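Local atomic coordinates of halogenase (Chondromyces crocatus, PDB entry 3E1T), a protein that probably chlorinates a precursor of the myxobacterial natural product chondrochloren, as an FAD-dependent halogenase. Residues E133-V137 against T172-Q176; V178-S184 against S287-F293; M68-F73 against A111-D115; T21-F25 against I58-L62. One frame throughout, in Å; residues are numbered along the deposited sequence.

Interaction 1. Residues E133-V137 against T172-Q176. With FAD (flavin-adenine dinucleotide), chain C.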
loop_
_atom_site.group_PDB
_atom_site.type_symbol
_atom_site.label_atom_id
_atom_site.label_comp_id
_atom_site.label_asym_id
_atom_site.label_seq_id
_atom_site.Cartn_x
_atom_site.Cartn_y
_atom_site.Cartn_z
ATOM N N GLU A 133 -4.649 1.891 22.903
ATOM C CA GLU A 133 -5.426 2.527 21.833
ATOM C C GLU A 133 -5.503 4.048 21.970
ATOM O O GLU A 133 -6.055 4.561 22.940
ATOM C CB GLU A 133 -6.837 1.932 21.763
ATOM C CG GLU A 133 -7.727 2.569 20.704
ATOM C CD GLU A 133 -9.097 1.915 20.576
ATOM O OE1 GLU A 133 -9.551 1.236 21.526
ATOM O OE2 GLU A 133 -9.730 2.100 19.516
ATOM N N VAL A 134 -4.957 4.760 20.981
ATOM C CA VAL A 134 -5.077 6.222 20.914
ATOM C C VAL A 134 -6.516 6.618 20.582
ATOM O O VAL A 134 -7.154 6.034 19.703
ATOM C CB VAL A 134 -4.076 6.845 19.915
ATOM C CG1 VAL A 134 -4.297 8.356 19.770
ATOM C CG2 VAL A 134 -2.658 6.582 20.367
ATOM N N ILE A 135 -7.020 7.601 21.325
ATOM C CA ILE A 135 -8.414 8.015 21.277
ATOM C C ILE A 135 -8.532 9.364 20.583
ATOM O O ILE A 135 -9.451 9.603 19.792
ATOM C CB ILE A 135 -9.007 8.113 22.722
ATOM C CG1 ILE A 135 -8.805 6.798 23.488
ATOM C CG2 ILE A 135 -10.489 8.478 22.696
ATOM C CD1 ILE A 135 -9.534 5.600 22.877
ATOM N N ASP A 136 -7.591 10.249 20.893
ATOM C CA ASP A 136 -7.602 11.605 20.368
ATOM C C ASP A 136 -6.188 12.112 20.305
ATOM O O ASP A 136 -5.362 11.737 21.133
ATOM C CB ASP A 136 -8.399 12.534 21.299
ATOM C CG ASP A 136 -9.830 12.088 21.490
ATOM O OD1 ASP A 136 -10.638 12.280 20.555
ATOM O OD2 ASP A 136 -10.145 11.555 22.577
ATOM N N VAL A 137 -5.919 12.967 19.324
ATOM C CA VAL A 137 -4.727 13.811 19.315
ATOM C C VAL A 137 -5.105 15.163 19.947
ATOM O O VAL A 137 -6.149 15.723 19.629
ATOM C CB VAL A 137 -4.177 14.034 17.879
ATOM C CG1 VAL A 137 -2.992 14.991 17.892
ATOM C CG2 VAL A 137 -3.769 12.695 17.227
ATOM N N THR A 172 -7.851 4.576 10.784
ATOM C CA THR A 172 -7.466 5.705 11.634
ATOM C C THR A 172 -8.685 6.474 12.130
ATOM O O THR A 172 -9.649 6.709 11.377
ATOM C CB THR A 172 -6.516 6.694 10.926
ATOM O OG1 THR A 172 -6.425 7.892 11.709
ATOM C CG2 THR A 172 -7.027 7.063 9.523
ATOM N N ARG A 173 -8.645 6.850 13.405
ATOM C CA ARG A 173 -9.708 7.652 13.998
ATOM C C ARG A 173 -9.263 9.100 14.229
ATOM O O ARG A 173 -10.020 9.900 14.776
ATOM C CB ARG A 173 -10.258 6.988 15.287
ATOM C CG ARG A 173 -9.247 6.812 16.441
ATOM C CD ARG A 173 -9.717 5.763 17.481
ATOM N NE ARG A 173 -10.789 6.247 18.352
ATOM C CZ ARG A 173 -11.560 5.465 19.110
ATOM N NH1 ARG A 173 -11.396 4.146 19.113
ATOM N NH2 ARG A 173 -12.507 6.006 19.861
ATOM N N VAL A 174 -8.051 9.441 13.788
ATOM C CA VAL A 174 -7.483 10.769 14.055
ATOM C C VAL A 174 -7.042 11.555 12.821
ATOM O O VAL A 174 -6.695 12.739 12.925
ATOM C CB VAL A 174 -6.283 10.705 15.083
ATOM C CG1 VAL A 174 -6.731 10.089 16.421
ATOM C CG2 VAL A 174 -5.082 9.950 14.508
ATOM N N SER A 175 -7.079 10.932 11.645
ATOM C CA SER A 175 -6.555 11.601 10.439
ATOM C C SER A 175 -7.300 12.871 10.066
ATOM O O SER A 175 -6.718 13.759 9.445
ATOM C CB SER A 175 -6.504 10.651 9.237
ATOM O OG SER A 175 -7.809 10.347 8.785
ATOM N N GLN A 176 -8.573 12.976 10.452
ATOM C CA GLN A 176 -9.369 14.169 10.126
ATOM C C GLN A 176 -8.844 15.455 10.785
ATOM O O GLN A 176 -9.199 16.564 10.384
ATOM C CB GLN A 176 -10.854 13.960 10.446
ATOM C CG GLN A 176 -11.191 14.023 11.925
ATOM C CD GLN A 176 -10.776 12.777 12.677
ATOM O OE1 GLN A 176 -10.417 11.758 12.075
ATOM N NE2 GLN A 176 -10.830 12.846 14.012
HETATM P PA FAD C . -1.337 -0.925 9.059
HETATM O O1A FAD C . -0.539 -2.087 8.526
HETATM O O2A FAD C . -2.810 -1.027 8.864
HETATM O O5B FAD C . -1.034 -0.827 10.643
HETATM C C5B FAD C . -1.589 0.208 11.440
HETATM C C4B FAD C . -1.546 -0.207 12.914
HETATM O O4B FAD C . -2.195 0.749 13.727
HETATM C C3B FAD C . -2.273 -1.529 13.134
HETATM O O3B FAD C . -1.378 -2.414 13.771
HETATM C C2B FAD C . -3.429 -1.199 14.056
HETATM O O2B FAD C . -3.587 -2.206 15.015
HETATM C C1B FAD C . -2.980 0.101 14.697
HETATM N N9A FAD C . -4.061 1.014 15.109
HETATM C C8A FAD C . -5.255 1.282 14.487
HETATM N N7A FAD C . -5.910 2.207 15.226
HETATM C C5A FAD C . -5.151 2.544 16.296
HETATM C C6A FAD C . -5.332 3.424 17.375
HETATM N N6A FAD C . -6.495 4.058 17.574
HETATM N N1A FAD C . -4.337 3.533 18.318
HETATM C C2A FAD C . -3.196 2.777 18.239
HETATM N N3A FAD C . -3.037 1.907 17.182
HETATM C C4A FAD C . -3.989 1.797 16.228
HETATM N N1 FAD C . 0.427 -3.952 0.365
HETATM C C2 FAD C . 1.564 -4.577 -0.066
HETATM O O2 FAD C . 2.642 -4.025 0.146
HETATM N N3 FAD C . 1.469 -5.785 -0.733
HETATM C C4 FAD C . 0.231 -6.379 -0.957
HETATM O O4 FAD C . 0.144 -7.466 -1.532
HETATM C C4X FAD C . -0.924 -5.735 -0.531
HETATM N N5 FAD C . -2.172 -6.293 -0.734
HETATM C C5X FAD C . -3.303 -5.635 -0.290
HETATM C C6 FAD C . -4.572 -6.184 -0.499
HETATM C C7 FAD C . -5.714 -5.506 -0.046
HETATM C C7M FAD C . -7.070 -5.996 -0.472
HETATM C C8 FAD C . -5.591 -4.276 0.613
HETATM C C8M FAD C . -6.795 -3.420 0.933
HETATM C C9 FAD C . -4.325 -3.743 0.827
HETATM C C9A FAD C . -3.179 -4.410 0.377
HETATM N N10 FAD C . -1.933 -3.858 0.609
HETATM C C10 FAD C . -0.809 -4.511 0.150
HETATM C "C1'" FAD C . -1.786 -2.589 1.431
HETATM C "C2'" FAD C . -1.295 -2.822 2.865
HETATM O "O2'" FAD C . -2.291 -3.551 3.552
HETATM C "C3'" FAD C . -1.062 -1.487 3.591
HETATM O "O3'" FAD C . -0.579 -0.507 2.698
HETATM C "C4'" FAD C . -0.049 -1.542 4.734
HETATM O "O4'" FAD C . -0.502 -2.441 5.721
HETATM C "C5'" FAD C . 0.098 -0.149 5.345
HETATM O "O5'" FAD C . 0.759 -0.242 6.577
HETATM P P FAD C . 0.508 0.835 7.742
HETATM O O1P FAD C . 1.684 0.802 8.695
HETATM O O2P FAD C . 0.352 2.208 7.167
HETATM O O3P FAD C . -0.889 0.444 8.386
HETATM O O HOH W 1 -12.144 8.422 18.366
#
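The guanidinium of Arg173 has the methyl CD1 of Ile135 over one face, displaced toward the rim. At its edge Glu133 OE2 meets Arg173 NH1 at 2.7 Å in a salt bridge, with the carboxylate turned 85° from the guanidinium plane. A water also lies in that plane; it accepts from Arg173 NE at 2.6 Å and donates a longer bond to Ile135 O, so the guanidinium is tied to the strand by its charge and through solvent. Arg173 CD passes Val134 O at 3.4 Å and lies alongside N6A of the FAD adenine; the bend at chi3 (-75°) then turns NE and the guanidinium toward Glu133 and the water. The adenine itself is read by the backbone of Val134. Val134 N donates to FAD N1A at 3.0 Å, and FAD N6A donates to Val134 O at 3.0 Å, nearly straight at 168°. Glu133 CG and Arg173 CD both approach N6A, so the salt-bridged pair borders the amino edge of the base. Farther along, Val174 lays CB against Val137 CG2 at 3.9 Å. Thr172 OG1 accepts from Val174 N, an ST turn in the loop. A classic beta bulge places Ile135 and Asp136 both opposite Arg148 of strand 143-150, and Asp136 forms a salt bridge with that arginine. Strand 133-140 is outermost in its mixed sheet, while Val137 and Val174 pack together on Ile13 and Met298 of the parallel Rossmann-type sheet.

Interaction 2. Residues V178-S184 against S287-F293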
loop_
_atom_site.group_PDB
_atom_site.type_symbol
_atom_site.label_atom_id
_atom_site.label_comp_id
_atom_site.label_asym_id
_atom_site.label_seq_id
_atom_site.Cartn_x
_atom_site.Cartn_y
_atom_site.Cartn_z
ATOM N N VAL A 178 -5.817 16.303 10.409
ATOM C CA VAL A 178 -4.872 16.852 9.424
ATOM C C VAL A 178 -5.539 17.262 8.094
ATOM O O VAL A 178 -5.243 18.338 7.547
ATOM C CB VAL A 178 -3.681 15.886 9.144
ATOM C CG1 VAL A 178 -2.854 16.374 7.990
ATOM C CG2 VAL A 178 -2.796 15.728 10.382
ATOM N N GLY A 179 -6.406 16.407 7.564
ATOM C CA GLY A 179 -7.031 16.658 6.262
ATOM C C GLY A 179 -8.282 15.839 6.040
ATOM O O GLY A 179 -8.657 15.036 6.904
ATOM N N GLU A 180 -8.935 16.052 4.897
ATOM C CA GLU A 180 -10.122 15.287 4.525
ATOM C C GLU A 180 -9.701 14.090 3.655
ATOM O O GLU A 180 -8.908 14.232 2.736
ATOM C CB GLU A 180 -11.106 16.181 3.753
ATOM C CG GLU A 180 -12.390 15.471 3.307
ATOM C CD GLU A 180 -13.123 16.173 2.162
ATOM O OE1 GLU A 180 -12.777 17.330 1.820
ATOM O OE2 GLU A 180 -14.048 15.543 1.585
ATOM N N ARG A 181 -10.229 12.914 3.946
ATOM C CA ARG A 181 -9.955 11.767 3.083
ATOM C C ARG A 181 -10.907 11.852 1.875
ATOM O O ARG A 181 -12.112 12.044 2.037
ATOM C CB ARG A 181 -10.122 10.464 3.865
ATOM C CG ARG A 181 -10.065 9.225 3.024
ATOM C CD ARG A 181 -10.460 8.020 3.832
ATOM N NE ARG A 181 -9.404 7.649 4.771
ATOM C CZ ARG A 181 -9.373 6.506 5.443
ATOM N NH1 ARG A 181 -10.348 5.614 5.294
ATOM N NH2 ARG A 181 -8.370 6.253 6.261
ATOM N N VAL A 182 -10.338 11.762 0.678
ATOM C CA VAL A 182 -11.089 11.863 -0.577
ATOM C C VAL A 182 -10.952 10.530 -1.330
ATOM O O VAL A 182 -9.851 10.118 -1.634
ATOM C CB VAL A 182 -10.542 13.044 -1.442
ATOM C CG1 VAL A 182 -11.167 13.071 -2.827
ATOM C CG2 VAL A 182 -10.794 14.402 -0.727
ATOM N N TYR A 183 -12.073 9.856 -1.582
ATOM C CA TYR A 183 -12.076 8.570 -2.266
ATOM C C TYR A 183 -11.937 8.699 -3.784
ATOM O O TYR A 183 -12.502 9.603 -4.391
ATOM C CB TYR A 183 -13.331 7.758 -1.885
ATOM C CG TYR A 183 -13.383 7.455 -0.413
ATOM C CD1 TYR A 183 -12.772 6.311 0.100
ATOM C CD2 TYR A 183 -14.010 8.329 0.480
ATOM C CE1 TYR A 183 -12.798 6.026 1.469
ATOM C CE2 TYR A 183 -14.044 8.048 1.861
ATOM C CZ TYR A 183 -13.429 6.898 2.337
ATOM O OH TYR A 183 -13.450 6.600 3.679
ATOM N N SER A 184 -11.147 7.806 -4.371
ATOM C CA SER A 184 -11.038 7.672 -5.819
ATOM C C SER A 184 -12.281 7.024 -6.380
ATOM O O SER A 184 -12.726 6.001 -5.866
ATOM C CB SER A 184 -9.855 6.785 -6.177
ATOM O OG SER A 184 -9.909 6.412 -7.555
ATOM N N SER A 287 -9.456 2.876 -1.549
ATOM C CA SER A 287 -8.672 3.790 -2.404
ATOM C C SER A 287 -9.007 5.256 -2.129
ATOM O O SER A 287 -10.137 5.667 -2.314
ATOM C CB SER A 287 -8.867 3.495 -3.890
ATOM O OG SER A 287 -7.914 4.235 -4.665
ATOM N N TYR A 288 -8.021 6.030 -1.690
ATOM C CA TYR A 288 -8.270 7.409 -1.233
ATOM C C TYR A 288 -6.966 8.160 -1.074
ATOM O O TYR A 288 -5.894 7.561 -1.051
ATOM C CB TYR A 288 -9.034 7.431 0.110
ATOM C CG TYR A 288 -8.396 6.572 1.168
ATOM C CD1 TYR A 288 -7.242 6.986 1.820
ATOM C CD2 TYR A 288 -8.940 5.324 1.504
ATOM C CE1 TYR A 288 -6.631 6.186 2.781
ATOM C CE2 TYR A 288 -8.334 4.517 2.468
ATOM C CZ TYR A 288 -7.172 4.960 3.092
ATOM O OH TYR A 288 -6.550 4.174 4.033
ATOM N N CYS A 289 -7.076 9.475 -0.956
ATOM C CA CYS A 289 -5.944 10.326 -0.643
ATOM C C CYS A 289 -6.472 11.430 0.263
ATOM O O CYS A 289 -7.626 11.834 0.156
ATOM C CB CYS A 289 -5.322 10.907 -1.914
ATOM S SG CYS A 289 -3.737 11.785 -1.696
ATOM N N ASN A 290 -5.624 11.906 1.169
ATOM C CA ASN A 290 -5.984 13.018 2.034
ATOM C C ASN A 290 -5.632 14.368 1.424
ATOM O O ASN A 290 -4.667 14.477 0.666
ATOM C CB ASN A 290 -5.339 12.832 3.411
ATOM C CG ASN A 290 -6.224 12.038 4.359
ATOM O OD1 ASN A 290 -6.948 12.618 5.161
ATOM N ND2 ASN A 290 -6.193 10.699 4.250
ATOM N N THR A 291 -6.419 15.399 1.746
ATOM C CA THR A 291 -6.156 16.765 1.252
ATOM C C THR A 291 -4.868 17.362 1.802
ATOM O O THR A 291 -4.333 18.330 1.246
ATOM C CB THR A 291 -7.328 17.745 1.540
ATOM O OG1 THR A 291 -7.688 17.665 2.921
ATOM C CG2 THR A 291 -8.550 17.382 0.690
ATOM N N SER A 292 -4.367 16.778 2.888
ATOM C CA SER A 292 -3.112 17.210 3.499
ATOM C C SER A 292 -2.492 16.045 4.246
ATOM O O SER A 292 -3.219 15.220 4.803
ATOM C CB SER A 292 -3.356 18.369 4.477
ATOM O OG SER A 292 -2.115 18.894 4.957
ATOM N N PHE A 293 -1.162 15.979 4.239
ATOM C CA PHE A 293 -0.421 14.929 4.967
ATOM C C PHE A 293 0.248 15.434 6.252
ATOM O O PHE A 293 0.806 14.640 7.013
ATOM C CB PHE A 293 0.645 14.258 4.083
ATOM C CG PHE A 293 0.095 13.544 2.864
ATOM C CD1 PHE A 293 -1.215 13.065 2.830
ATOM C CD2 PHE A 293 0.915 13.314 1.763
ATOM C CE1 PHE A 293 -1.709 12.393 1.697
ATOM C CE2 PHE A 293 0.421 12.654 0.631
ATOM C CZ PHE A 293 -0.888 12.188 0.610
HETATM O O HOH W 2 -8.801 12.319 7.256
HETATM O O HOH W 3 -7.145 8.879 6.474
HETATM O O HOH W 4 -12.571 4.257 -3.184
#
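The guanidinium of Arg181 lies flat on the ring of Tyr288, their centres 3.7 Å apart and planes 4° apart, a stacked cation-pi pair on one face of a small antiparallel sheet. Arg181 CD adds a CH-pi contact over the same ring. With CG in the cramped place between backbone N and carbonyl carbon (chi1 52°), the tyrosine is laid under the arginine chain. Tyr183, two residues on from Arg181, runs beside Tyr288 with its CD1 at 3.9 Å from Tyr288 CB. A leucine in place of Tyr288 would probably leave the guanidinium without its flat aromatic seat and Asp303 O without the phenol hydroxyl.

Beneath these side chains, strands 181-183 and 288-290 hold register: Val182 and Cys289 form the hydrogen-bonded pair, flanked by non-hydrogen-bonded pairs Arg181-Asn290 and Tyr183-Tyr288. Val182 N donates to Cys289 O at 2.8 Å, and Cys289 N returns the bond to Val182 O. Ser184 N prolongs the ladder to Ser287 O, and Thr291 N to Glu180 O.

The next shell fixes the polar ends. Asn170 O accepts from Arg181 NH2, Asp303 O bonds Tyr288 OH, and Ala305 O holds Asn290 ND2; Asp303 also bonds FAD, which lies about 8 Å from the Tyr288 side chain. One water accepts from both Arg181 NH2 and Asn290 ND2. Past the strand end, Thr291 OG1 accepts from Glu180 N at 2.8 Å, the N-H pointing at it with an angle of 163°.

Interaction 3. Residues M68-F73 against A111-D115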
loop_
_atom_site.group_PDB
_atom_site.type_symbol
_atom_site.label_atom_id
_atom_site.label_comp_id
_atom_site.label_asym_id
_atom_site.label_seq_id
_atom_site.Cartn_x
_atom_site.Cartn_y
_atom_site.Cartn_z
ATOM N N MET A 68 15.655 -11.067 8.042
ATOM C CA MET A 68 14.727 -11.332 6.938
ATOM C C MET A 68 15.050 -12.663 6.254
ATOM O O MET A 68 14.148 -13.462 5.979
ATOM C CB MET A 68 14.788 -10.203 5.904
ATOM C CG MET A 68 14.377 -8.834 6.414
ATOM S SD MET A 68 12.604 -8.543 6.313
ATOM C CE MET A 68 12.476 -8.030 4.597
ATOM N N LYS A 69 16.340 -12.886 5.992
ATOM C CA LYS A 69 16.843 -14.109 5.358
ATOM C C LYS A 69 16.471 -15.375 6.122
ATOM O O LYS A 69 16.125 -16.395 5.520
ATOM C CB LYS A 69 18.366 -14.058 5.240
ATOM C CG LYS A 69 18.924 -13.005 4.298
ATOM C CD LYS A 69 20.452 -13.066 4.312
ATOM C CE LYS A 69 21.054 -12.608 2.990
ATOM N NZ LYS A 69 21.040 -11.123 2.830
ATOM N N ARG A 70 16.547 -15.294 7.448
ATOM C CA ARG A 70 16.407 -16.450 8.331
ATOM C C ARG A 70 14.945 -16.799 8.576
ATOM O O ARG A 70 14.630 -17.848 9.155
ATOM C CB ARG A 70 17.120 -16.183 9.666
ATOM C CG ARG A 70 18.590 -15.779 9.517
ATOM C CD ARG A 70 19.334 -15.797 10.848
ATOM N NE ARG A 70 19.202 -14.559 11.619
ATOM C CZ ARG A 70 18.378 -14.391 12.655
ATOM N NH1 ARG A 70 17.592 -15.385 13.057
ATOM N NH2 ARG A 70 18.342 -13.225 13.294
ATOM N N ALA A 71 14.060 -15.920 8.111
ATOM C CA ALA A 71 12.634 -16.012 8.399
ATOM C C ALA A 71 11.911 -17.104 7.616
ATOM O O ALA A 71 10.885 -17.609 8.067
ATOM C CB ALA A 71 11.972 -14.671 8.171
ATOM N N GLY A 72 12.434 -17.454 6.446
ATOM C CA GLY A 72 11.809 -18.476 5.611
ATOM C C GLY A 72 10.623 -17.940 4.822
ATOM O O GLY A 72 9.641 -18.657 4.586
ATOM N N PHE A 73 10.711 -16.666 4.436
ATOM C CA PHE A 73 9.719 -16.043 3.566
ATOM C C PHE A 73 10.061 -16.452 2.140
ATOM O O PHE A 73 11.217 -16.319 1.735
ATOM C CB PHE A 73 9.799 -14.505 3.639
ATOM C CG PHE A 73 9.477 -13.909 4.990
ATOM C CD1 PHE A 73 8.400 -14.363 5.746
ATOM C CD2 PHE A 73 10.225 -12.837 5.471
ATOM C CE1 PHE A 73 8.098 -13.784 6.979
ATOM C CE2 PHE A 73 9.934 -12.248 6.702
ATOM C CZ PHE A 73 8.873 -12.718 7.460
ATOM N N ALA A 111 1.588 -10.873 10.124
ATOM C CA ALA A 111 1.686 -11.123 11.563
ATOM C C ALA A 111 3.145 -11.203 12.004
ATOM O O ALA A 111 3.567 -10.446 12.889
ATOM C CB ALA A 111 0.923 -12.402 11.941
ATOM N N ARG A 112 3.908 -12.090 11.351
ATOM C CA ARG A 112 5.325 -12.322 11.663
ATOM C C ARG A 112 6.202 -11.168 11.230
ATOM O O ARG A 112 7.195 -10.854 11.884
ATOM C CB ARG A 112 5.863 -13.559 10.940
ATOM C CG ARG A 112 5.025 -14.819 11.001
ATOM C CD ARG A 112 5.718 -15.904 10.170
ATOM N NE ARG A 112 7.136 -16.014 10.517
ATOM C CZ ARG A 112 8.103 -16.406 9.689
ATOM N NH1 ARG A 112 7.837 -16.735 8.427
ATOM N NH2 ARG A 112 9.354 -16.470 10.128
ATOM N N PHE A 113 5.862 -10.572 10.093
ATOM C CA PHE A 113 6.666 -9.498 9.530
ATOM C C PHE A 113 6.554 -8.214 10.354
ATOM O O PHE A 113 7.569 -7.593 10.674
ATOM C CB PHE A 113 6.273 -9.254 8.071
ATOM C CG PHE A 113 7.070 -8.183 7.401
ATOM C CD1 PHE A 113 8.391 -8.404 7.044
ATOM C CD2 PHE A 113 6.495 -6.942 7.118
ATOM C CE1 PHE A 113 9.138 -7.410 6.422
ATOM C CE2 PHE A 113 7.229 -5.944 6.491
ATOM C CZ PHE A 113 8.562 -6.180 6.146
ATOM N N ASP A 114 5.327 -7.820 10.689
ATOM C CA ASP A 114 5.102 -6.629 11.514
ATOM C C ASP A 114 5.730 -6.832 12.897
ATOM O O ASP A 114 6.424 -5.953 13.388
ATOM C CB ASP A 114 3.609 -6.321 11.659
ATOM C CG ASP A 114 2.955 -5.886 10.345
ATOM O OD1 ASP A 114 3.644 -5.840 9.313
ATOM O OD2 ASP A 114 1.740 -5.592 10.349
ATOM N N ASP A 115 5.480 -7.999 13.501
ATOM C CA ASP A 115 6.053 -8.361 14.814
ATOM C C ASP A 115 7.573 -8.252 14.770
ATOM O O ASP A 115 8.184 -7.587 15.605
ATOM C CB ASP A 115 5.624 -9.770 15.234
ATOM C CG ASP A 115 6.011 -10.101 16.674
ATOM O OD1 ASP A 115 5.789 -9.258 17.577
ATOM O OD2 ASP A 115 6.529 -11.213 16.903
#
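Arg112 reaches from helix 110-123 to Ala71 and Phe73, its CB directed at the segment 68-73. From CB the chain runs on through CG and CD, bends at chi3 (49°), and delivers the guanidinium end-on to one carbonyl. Arg112 NH2 donates to Ala71 O at 2.8 Å, lying in the carbonyl plane on a lone pair. Arg112 NH1 donates to the same oxygen at 3.2 Å from above that plane, with a more bent N-H angle of 136°. The oxygen sits close to the guanidinium plane, so two nitrogens fix the group's rotation. Arg112 NH2 also passes Ala71 CB. Phe73 lies over one face of the guanidinium, offset toward the guanidinium's rim, with Phe73 CE1 3.3 Å from Arg112 NH1 and the two planes inclined at 49°. A methionine in place of Arg112 would probably leave Ala71 O without its two side-chain donors and Phe73 without the guanidinium face beside it. Deeper in, Phe113 is touched at its edge: Met68 SD lies in the ring plane 3.6 Å from Phe113 CE1, a Met-aromatic contact. Phe73 CE2 meets Phe113 CD1 at 4.2 Å. Gly72, with positive phi, is where the chain leaves helical geometry after helix 65-69. Met68 also packs on Val55 and Cys59 of helix 52-61 and on Tyr106 of strand 105-106, while Val108, just before helix 110-123, touches both Phe73 and Phe113.

Interaction 4. Residues T21-F25 against I58-L62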
loop_
_atom_site.group_PDB
_atom_site.type_symbol
_atom_site.label_atom_id
_atom_site.label_comp_id
_atom_site.label_asym_id
_atom_site.label_seq_id
_atom_site.Cartn_x
_atom_site.Cartn_y
_atom_site.Cartn_z
ATOM N N THR A 21 8.610 1.604 11.384
ATOM C CA THR A 21 9.704 2.110 10.547
ATOM C C THR A 21 10.100 3.546 10.908
ATOM O O THR A 21 11.296 3.861 11.049
ATOM C CB THR A 21 9.379 1.990 9.024
ATOM O OG1 THR A 21 9.226 0.608 8.666
ATOM C CG2 THR A 21 10.480 2.582 8.178
ATOM N N LEU A 22 9.100 4.416 11.026
ATOM C CA LEU A 22 9.310 5.797 11.470
ATOM C C LEU A 22 9.892 5.864 12.892
ATOM O O LEU A 22 10.860 6.563 13.125
ATOM C CB LEU A 22 8.001 6.583 11.416
ATOM C CG LEU A 22 7.944 7.926 12.152
ATOM C CD1 LEU A 22 9.009 8.911 11.682
ATOM C CD2 LEU A 22 6.591 8.538 11.989
ATOM N N ALA A 23 9.282 5.145 13.826
ATOM C CA ALA A 23 9.780 5.111 15.207
ATOM C C ALA A 23 11.260 4.715 15.243
ATOM O O ALA A 23 12.077 5.435 15.809
ATOM C CB ALA A 23 8.934 4.169 16.048
ATOM N N SER A 24 11.605 3.595 14.602
ATOM C CA SER A 24 12.998 3.139 14.538
ATOM C C SER A 24 13.958 4.203 14.024
ATOM O O SER A 24 15.002 4.427 14.626
ATOM C CB SER A 24 13.131 1.875 13.688
ATOM O OG SER A 24 12.335 0.838 14.213
ATOM N N PHE A 25 13.604 4.862 12.921
ATOM C CA PHE A 25 14.495 5.828 12.253
ATOM C C PHE A 25 14.779 7.101 13.058
ATOM O O PHE A 25 15.815 7.745 12.872
ATOM C CB PHE A 25 13.925 6.243 10.882
ATOM C CG PHE A 25 14.176 5.253 9.770
ATOM C CD1 PHE A 25 15.296 4.428 9.777
ATOM C CD2 PHE A 25 13.301 5.177 8.697
ATOM C CE1 PHE A 25 15.529 3.525 8.734
ATOM C CE2 PHE A 25 13.523 4.279 7.655
ATOM C CZ PHE A 25 14.641 3.454 7.672
ATOM N N ILE A 58 14.793 -0.149 2.594
ATOM C CA ILE A 58 14.305 0.174 3.941
ATOM C C ILE A 58 14.819 -0.798 4.998
ATOM O O ILE A 58 15.407 -0.374 5.991
ATOM C CB ILE A 58 12.745 0.254 4.005
ATOM C CG1 ILE A 58 12.203 1.322 3.048
ATOM C CG2 ILE A 58 12.250 0.507 5.429
ATOM C CD1 ILE A 58 12.661 2.743 3.316
ATOM N N CYS A 59 14.589 -2.092 4.779
ATOM C CA CYS A 59 14.961 -3.116 5.748
ATOM C C CYS A 59 16.470 -3.231 5.982
ATOM O O CYS A 59 16.894 -3.721 7.023
ATOM C CB CYS A 59 14.359 -4.466 5.367
ATOM S SG CYS A 59 12.571 -4.474 5.484
ATOM N N ALA A 60 17.265 -2.767 5.021
ATOM C CA ALA A 60 18.721 -2.725 5.162
ATOM C C ALA A 60 19.125 -1.558 6.061
ATOM O O ALA A 60 19.970 -1.712 6.952
ATOM C CB ALA A 60 19.385 -2.601 3.799
ATOM N N MET A 61 18.512 -0.397 5.814
ATOM C CA MET A 61 18.704 0.799 6.632
ATOM C C MET A 61 18.273 0.568 8.086
ATOM O O MET A 61 18.872 1.118 9.012
ATOM C CB MET A 61 17.927 1.978 6.032
ATOM C CG MET A 61 18.413 3.343 6.505
ATOM S SD MET A 61 19.433 4.279 5.331
ATOM C CE MET A 61 20.315 3.010 4.411
ATOM N N LEU A 62 17.235 -0.249 8.273
ATOM C CA LEU A 62 16.780 -0.635 9.607
ATOM C C LEU A 62 17.663 -1.718 10.244
ATOM O O LEU A 62 17.543 -1.997 11.438
ATOM C CB LEU A 62 15.326 -1.123 9.563
ATOM C CG LEU A 62 14.222 -0.123 9.176
ATOM C CD1 LEU A 62 12.963 -0.873 8.767
ATOM C CD2 LEU A 62 13.922 0.856 10.311
#
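Phe25 and Leu62 carry most of this packing between two helices of the FAD-binding, Rossmann-type part of the fold: helix 17-27, whose start overlaps a glycine-rich sequence consistent with the Rossmann-type FAD-binding motif, and the end of helix 52-61. Leu62 CD2 sits over one face of the Phe25 ring, displaced toward its rim, 3.9 Å from the centroid in a CH-pi contact. Its nearest ring atom is Phe25 CE1 at 3.5 Å. The methyl meets the ring from above, and Leu62 CG also comes close to CE1 and CZ. The same methyl wedges against Ser24 CB at 3.6 Å, filling the angle between two successive residues of the helix. Met61 approaches the ring through its CG, 3.6 Å from Phe25 CE1; with CG anti to the backbone N (chi1 -160°), the chain then bends and carries its sulfur away.

Thr21, one turn before Phe25, completes the interface. Its hydroxyl OG1 bonds the carbonyl oxygen of Pro17, and Ser24 OG bonds Ser20 O and Ser121 OG, so both polar groups are satisfied without a hydrogen bond across this contact. Phe25 also packs on Leu324 and Ala327 of helix 315-333, and Leu62 O takes a bond from Asn120 of helix 110-123. At the Thr21 end, two methyls meet: Thr21 CG2 lies 3.9 Å from Ile58 CG2, the side chains crossing at about a right angle.

In the fold
Interactions 3 and 4 are buried, whereas interactions 1 and 2 are partly buried and use waters. Interaction 4 is purely apolar across its helices; interaction 3 adds a side-chain grip on a carbonyl at the margin of its aromatic core. They meet where Met68 CE touches Cys59 SG at 3.7 Å, joining consecutive helices 52-61 and 65-69. Interactions 1 and 2 touch through Thr172 CG2 and Arg181 NH2, 3.6 Å apart, on the stretch from residue 172 to 184. Each includes an arginine, salt-bridged beside the adenine in interaction 1 and stacked on tyrosine in interaction 2, which alone has strand-to-strand ladder bonds. Interactions 2 and 3 lie on opposite sides of the chain's centre.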